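Local coordinates for XPF endonuclease (Aeropyrum pernix, PDB 2BGW), which probably acts as a structure-specific DNA endonuclease in nucleotide excision repair, joining a metal-dependent nuclease domain to a DNA-binding helix-hairpin-helix domain, at residues R157-Q160 and L161-L164; R53-S56 and S57-A60. All blocks are in the same frame, centred on the assembly; numbering follows the deposited sequence.

Overall arrangement
Contact 1 (157-160 with 161-164) and contact 2 (53-56 with 57-60) are both local, each made by one unbroken run of chain. They lie on opposite sides of the chain's centre, and their own centres are about 27 Å apart. Contact 1 is two turns of a single helix, 155-165, of the helix-hairpin-helix part. It is mostly buried, with an arginine over a leucine and an oblique aromatic pair, and the second subunit packs against it. Contact 2 turns strand 49-55 into helix 56-65 of the nuclease domain. It is partly buried and more polar: a threonine cap, a lysine, and Arg53, a residue of the magnesium site whose guanidinium holds a sulfate.

Contact 1 (R157-Q160 and L161-L164); sequences REWQ and LYIL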
ATOM      1  N   ARG A 157      16.557   4.339   4.163  1.00 32.16           N
ATOM      2  CA  ARG A 157      15.572   5.316   4.595  1.00 32.65           C
ATOM      3  C   ARG A 157      14.243   4.664   5.004  1.00 33.00           C
ATOM      4  O   ARG A 157      13.599   5.114   5.952  1.00 33.93           O
ATOM      5  CB  ARG A 157      15.341   6.369   3.519  1.00 32.29           C
ATOM      6  CG  ARG A 157      14.298   7.378   3.912  1.00 34.65           C
ATOM      7  CD  ARG A 157      14.136   8.506   2.890  1.00 38.07           C
ATOM      8  NE  ARG A 157      12.731   8.917   2.816  1.00 40.32           N
ATOM      9  CZ  ARG A 157      12.245  10.035   3.352  1.00 43.44           C
ATOM     10  NH1 ARG A 157      13.051  10.883   3.997  1.00 44.62           N
ATOM     11  NH2 ARG A 157      10.947  10.311   3.243  1.00 44.57           N
ATOM     12  N   GLU A 158      13.840   3.604   4.308  1.00 32.75           N
ATOM     13  CA  GLU A 158      12.559   2.981   4.592  1.00 32.82           C
ATOM     14  C   GLU A 158      12.534   2.404   5.998  1.00 32.76           C
ATOM     15  O   GLU A 158      11.579   2.591   6.748  1.00 32.41           O
ATOM     16  CB  GLU A 158      12.204   1.925   3.535  1.00 32.74           C
ATOM     17  CG  GLU A 158      11.842   2.535   2.160  1.00 33.76           C
ATOM     18  CD  GLU A 158      10.894   3.748   2.239  1.00 35.69           C
ATOM     19  OE1 GLU A 158       9.754   3.599   2.756  1.00 35.92           O
ATOM     20  OE2 GLU A 158      11.292   4.856   1.782  1.00 36.46           O
ATOM     21  N   TRP A 159      13.614   1.717   6.346  1.00 32.74           N
ATOM     22  CA  TRP A 159      13.799   1.185   7.675  1.00 32.16           C
ATOM     23  C   TRP A 159      13.950   2.300   8.680  1.00 32.51           C
ATOM     24  O   TRP A 159      13.442   2.201   9.786  1.00 32.67           O
ATOM     25  CB  TRP A 159      15.057   0.391   7.701  1.00 31.53           C
ATOM     26  CG  TRP A 159      14.959  -0.935   7.114  1.00 30.77           C
ATOM     27  CD1 TRP A 159      15.432  -1.322   5.914  1.00 31.02           C
ATOM     28  CD2 TRP A 159      14.408  -2.094   7.721  1.00 30.54           C
ATOM     29  NE1 TRP A 159      15.204  -2.658   5.710  1.00 30.60           N
ATOM     30  CE2 TRP A 159      14.588  -3.162   6.817  1.00 30.50           C
ATOM     31  CE3 TRP A 159      13.773  -2.336   8.942  1.00 30.46           C
ATOM     32  CZ2 TRP A 159      14.163  -4.457   7.089  1.00 30.81           C
ATOM     33  CZ3 TRP A 159      13.346  -3.617   9.215  1.00 31.28           C
ATOM     34  CH2 TRP A 159      13.539  -4.668   8.287  1.00 31.01           C
ATOM     35  N   GLN A 160      14.643   3.372   8.324  1.00 32.65           N
ATOM     36  CA  GLN A 160      14.715   4.490   9.265  1.00 33.27           C
ATOM     37  C   GLN A 160      13.317   4.968   9.615  1.00 33.48           C
ATOM     38  O   GLN A 160      13.028   5.314  10.767  1.00 33.61           O
ATOM     39  CB  GLN A 160      15.556   5.637   8.713  1.00 33.44           C
ATOM     40  CG  GLN A 160      17.005   5.257   8.505  1.00 32.72           C
ATOM     41  CD  GLN A 160      17.748   6.251   7.655  1.00 34.38           C
ATOM     42  OE1 GLN A 160      17.151   7.095   6.969  1.00 35.09           O
ATOM     43  NE2 GLN A 160      19.072   6.171   7.697  1.00 35.98           N
ATOM     44  N   LEU A 161      12.442   4.944   8.615  1.00 33.70           N
ATOM     45  CA  LEU A 161      11.052   5.354   8.791  1.00 33.77           C
ATOM     46  C   LEU A 161      10.188   4.311   9.491  1.00 33.99           C
ATOM     47  O   LEU A 161       9.268   4.643  10.221  1.00 34.27           O
ATOM     48  CB  LEU A 161      10.468   5.724   7.441  1.00 33.41           C
ATOM     49  CG  LEU A 161      11.055   7.019   6.902  1.00 32.64           C
ATOM     50  CD1 LEU A 161      10.877   7.078   5.442  1.00 31.08           C
ATOM     51  CD2 LEU A 161      10.381   8.190   7.582  1.00 33.06           C
ATOM     52  N   TYR A 162      10.500   3.048   9.273  1.00 34.54           N
ATOM     53  CA  TYR A 162       9.769   1.951   9.895  1.00 35.56           C
ATOM     54  C   TYR A 162      10.056   1.941  11.392  1.00 36.12           C
ATOM     55  O   TYR A 162       9.172   1.698  12.224  1.00 36.66           O
ATOM     56  CB  TYR A 162      10.179   0.621   9.234  1.00 35.71           C
ATOM     57  CG  TYR A 162       9.568  -0.629   9.817  1.00 35.44           C
ATOM     58  CD1 TYR A 162       8.206  -0.712  10.058  1.00 36.89           C
ATOM     59  CD2 TYR A 162      10.358  -1.737  10.109  1.00 35.50           C
ATOM     60  CE1 TYR A 162       7.644  -1.861  10.605  1.00 38.10           C
ATOM     61  CE2 TYR A 162       9.811  -2.894  10.640  1.00 35.66           C
ATOM     62  CZ  TYR A 162       8.456  -2.947  10.894  1.00 36.87           C
ATOM     63  OH  TYR A 162       7.889  -4.084  11.417  1.00 36.82           O
ATOM     64  N   ILE A 163      11.304   2.237  11.724  1.00 36.52           N
ATOM     65  CA  ILE A 163      11.745   2.287  13.104  1.00 36.33           C
ATOM     66  C   ILE A 163      11.092   3.475  13.806  1.00 37.60           C
ATOM     67  O   ILE A 163      10.423   3.290  14.816  1.00 37.89           O
ATOM     68  CB  ILE A 163      13.275   2.183  13.184  1.00 35.47           C
ATOM     69  CG1 ILE A 163      13.636   0.768  12.742  1.00 33.79           C
ATOM     70  CG2 ILE A 163      13.779   2.454  14.591  1.00 34.51           C
ATOM     71  CD1 ILE A 163      15.015   0.539  12.337  1.00 32.72           C
ATOM     72  N   LEU A 164      11.186   4.669  13.239  1.00 38.99           N
ATOM     73  CA  LEU A 164      10.458   5.793  13.820  1.00 40.67           C
ATOM     74  C   LEU A 164       8.952   5.509  13.987  1.00 41.48           C
ATOM     75  O   LEU A 164       8.397   5.901  15.024  1.00 41.91           O
ATOM     76  CB  LEU A 164      10.700   7.096  13.046  1.00 40.45           C
ATOM     77  CG  LEU A 164      12.144   7.626  13.024  1.00 41.06           C
ATOM     78  CD1 LEU A 164      12.314   8.674  11.956  1.00 41.73           C
ATOM     79  CD2 LEU A 164      12.556   8.207  14.356  1.00 41.03           C
TER
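Helix 155-165, in the helix-hairpin-helix part, makes this contact along its own length, with Arg157 meeting Leu161 and Trp159 meeting Tyr162. Four i to i+4 backbone hydrogen bonds hold the turns, from Leu161 N to Arg157 O (2.9 Å) through Leu164 N to Gln160 O. Arg157 has CG anti to its backbone N (chi1 178°), and its chain bends at chi3. This sets Leu161 CD1 under one guanidinium face, toward the rim, 3.7 Å from Arg157 NE. The far end of Arg157 makes a salt bridge with Asp47. With an alanine here, Asp47 would probably lose this ion pair and the Leu161 methyl its guanidinium cover. Leu161 also touches Ala175 of helix 172-182, and Ile163 packs on Phe167 of the second subunit, so the helix joins the second helix of the motif to the dimer partner. Trp159 and Tyr162 lie side by side and point the same way. The six-membered ring of Trp159 and the Tyr162 ring meet obliquely at 63°, with centroids 5.7 Å apart. Trp159 NE1 is hydrogen-bonded to Gln37 O, which helps fix the indole. At the edge of the tyrosine ring, Tyr162 CD2 comes to 3.6 Å from Trp159 CZ3.

Contact 2 (R53-S56 and S57-A60); sequences RKTS and SDFA. With SO4 (sulfate ion), chain G.
Thr55 has OG1 between its backbone N and carbonyl carbon (chi1 50°), while Asp58 has CG anti to its carbonyl carbon (chi1 -69°). These torsions bring the two side chains together at the N-cap of helix 56-65, where strand 49-55 of the ERCC4 nuclease domain ends. Thr55 OG1 accepts from Asp58 N at 3.2 Å, which occupies a first-turn N-H that has no helical carbonyl before it. Asp58 OD2 lies 3.1 Å from Thr55 OG1. A carboxylate at this end of a helix would probably be stabilised by the helix dipole. The next two hydrogen bonds start the helix proper. Phe59 N donates to Thr55 O at 2.8 Å, and Ala60 N is hydrogen-bonded to Ser56 O. Lys54 crosses Asp58 at about a right angle, with Lys54 CG 3.9 Å from Asp58 CB, and its amine goes on to Gln71. The Phe59 side chain packs on Val86 of strand 81-87 and on Met106 and Leu109 of helix 99-112. Arg53 is in the magnesium site with Asp42 and Glu52, probably through its backbone carbonyl; its extended side chain instead makes a salt bridge with Glu87 and reaches a sulfate, probably from the crystallisation liquor. The sulfur lies in the guanidinium plane, at the edge. Arg53 NH1 donates to sulfate O1 at 2.8 Å, and Arg53 NH2 reaches sulfate O3 only weakly at 3.4 Å.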
ATOM      1  N   ARG A  53       2.921  -7.916  -4.053  1.00 31.39           N
ATOM      2  CA  ARG A  53       2.551  -8.741  -5.211  1.00 31.53           C
ATOM      3  C   ARG A  53       2.049 -10.070  -4.727  1.00 32.24           C
ATOM      4  O   ARG A  53       2.692 -10.705  -3.906  1.00 32.53           O
ATOM      5  CB  ARG A  53       3.739  -8.990  -6.129  1.00 30.75           C
ATOM      6  CG  ARG A  53       3.410  -9.860  -7.304  1.00 30.29           C
ATOM      7  CD  ARG A  53       4.671 -10.427  -7.916  1.00 29.90           C
ATOM      8  NE  ARG A  53       4.410 -11.452  -8.927  1.00 29.76           N
ATOM      9  CZ  ARG A  53       4.807 -12.722  -8.834  1.00 29.92           C
ATOM     10  NH1 ARG A  53       5.492 -13.134  -7.780  1.00 27.67           N
ATOM     11  NH2 ARG A  53       4.536 -13.583  -9.807  1.00 28.63           N
ATOM     12  N   LYS A  54       0.907 -10.493  -5.258  1.00 32.97           N
ATOM     13  CA  LYS A  54       0.292 -11.756  -4.869  1.00 33.23           C
ATOM     14  C   LYS A  54      -0.372 -12.428  -6.057  1.00 32.84           C
ATOM     15  O   LYS A  54      -1.125 -11.785  -6.796  1.00 32.63           O
ATOM     16  CB  LYS A  54      -0.742 -11.474  -3.793  1.00 33.51           C
ATOM     17  CG  LYS A  54      -0.483 -12.222  -2.551  1.00 35.07           C
ATOM     18  CD  LYS A  54      -0.583 -11.338  -1.367  1.00 37.08           C
ATOM     19  CE  LYS A  54       0.351 -11.869  -0.319  1.00 39.51           C
ATOM     20  NZ  LYS A  54      -0.120 -11.370   0.965  1.00 41.43           N
ATOM     21  N   THR A  55      -0.070 -13.710  -6.251  1.00 32.98           N
ATOM     22  CA  THR A  55      -0.785 -14.545  -7.236  1.00 33.28           C
ATOM     23  C   THR A  55      -2.227 -14.701  -6.762  1.00 34.16           C
ATOM     24  O   THR A  55      -2.494 -14.718  -5.540  1.00 34.54           O
ATOM     25  CB  THR A  55      -0.220 -15.955  -7.303  1.00 32.96           C
ATOM     26  OG1 THR A  55      -0.129 -16.462  -5.975  1.00 33.31           O
ATOM     27  CG2 THR A  55       1.154 -16.007  -7.971  1.00 31.79           C
ATOM     28  N   SER A  56      -3.171 -14.816  -7.688  1.00 34.59           N
ATOM     29  CA  SER A  56      -4.551 -14.818  -7.238  1.00 35.75           C
ATOM     30  C   SER A  56      -4.735 -15.848  -6.131  1.00 36.44           C
ATOM     31  O   SER A  56      -5.440 -15.580  -5.141  1.00 36.62           O
ATOM     32  CB  SER A  56      -5.536 -15.045  -8.369  1.00 35.80           C
ATOM     33  OG  SER A  56      -5.015 -15.967  -9.299  1.00 36.97           O
ATOM     34  N   SER A  57      -4.073 -17.001  -6.264  1.00 36.57           N
ATOM     35  CA  SER A  57      -4.244 -18.031  -5.244  1.00 36.88           C
ATOM     36  C   SER A  57      -3.595 -17.721  -3.871  1.00 36.68           C
ATOM     37  O   SER A  57      -4.206 -18.007  -2.829  1.00 37.02           O
ATOM     38  CB  SER A  57      -3.993 -19.455  -5.763  1.00 36.94           C
ATOM     39  OG  SER A  57      -2.792 -19.544  -6.472  1.00 38.38           O
ATOM     40  N   ASP A  58      -2.403 -17.128  -3.847  1.00 35.91           N
ATOM     41  CA  ASP A  58      -1.879 -16.627  -2.571  1.00 35.37           C
ATOM     42  C   ASP A  58      -2.766 -15.542  -1.989  1.00 34.68           C
ATOM     43  O   ASP A  58      -2.923 -15.445  -0.771  1.00 33.97           O
ATOM     44  CB  ASP A  58      -0.475 -16.101  -2.726  1.00 35.73           C
ATOM     45  CG  ASP A  58       0.482 -17.184  -2.993  1.00 37.01           C
ATOM     46  OD1 ASP A  58       0.115 -18.334  -2.711  1.00 39.95           O
ATOM     47  OD2 ASP A  58       1.585 -16.916  -3.491  1.00 38.99           O
ATOM     48  N   PHE A  59      -3.370 -14.732  -2.845  1.00 34.06           N
ATOM     49  CA  PHE A  59      -4.343 -13.812  -2.306  1.00 33.98           C
ATOM     50  C   PHE A  59      -5.369 -14.581  -1.509  1.00 35.25           C
ATOM     51  O   PHE A  59      -5.609 -14.262  -0.337  1.00 35.86           O
ATOM     52  CB  PHE A  59      -5.041 -13.005  -3.368  1.00 32.55           C
ATOM     53  CG  PHE A  59      -5.950 -11.977  -2.805  1.00 29.73           C
ATOM     54  CD1 PHE A  59      -5.453 -10.761  -2.372  1.00 27.40           C
ATOM     55  CD2 PHE A  59      -7.306 -12.227  -2.681  1.00 28.93           C
ATOM     56  CE1 PHE A  59      -6.298  -9.797  -1.842  1.00 26.55           C
ATOM     57  CE2 PHE A  59      -8.161 -11.268  -2.149  1.00 28.40           C
ATOM     58  CZ  PHE A  59      -7.652 -10.051  -1.730  1.00 27.75           C
ATOM     59  N   ALA A  60      -5.955 -15.602  -2.144  1.00 36.49           N
ATOM     60  CA  ALA A  60      -6.980 -16.440  -1.524  1.00 37.15           C
ATOM     61  C   ALA A  60      -6.438 -17.105  -0.269  1.00 37.93           C
ATOM     62  O   ALA A  60      -6.973 -16.891   0.828  1.00 37.91           O
ATOM     63  CB  ALA A  60      -7.476 -17.467  -2.498  1.00 37.09           C
TER
HETATM   64  S   SO4 G1232       6.473 -16.547  -7.772  1.00 60.75           S
HETATM   65  O1  SO4 G1232       7.213 -15.314  -7.513  1.00 62.12           O
HETATM   66  O2  SO4 G1232       5.303 -16.561  -6.883  1.00 59.15           O
HETATM   67  O3  SO4 G1232       6.018 -16.590  -9.173  1.00 60.83           O
HETATM   68  O4  SO4 G1232       7.410 -17.653  -7.537  1.00 59.55           O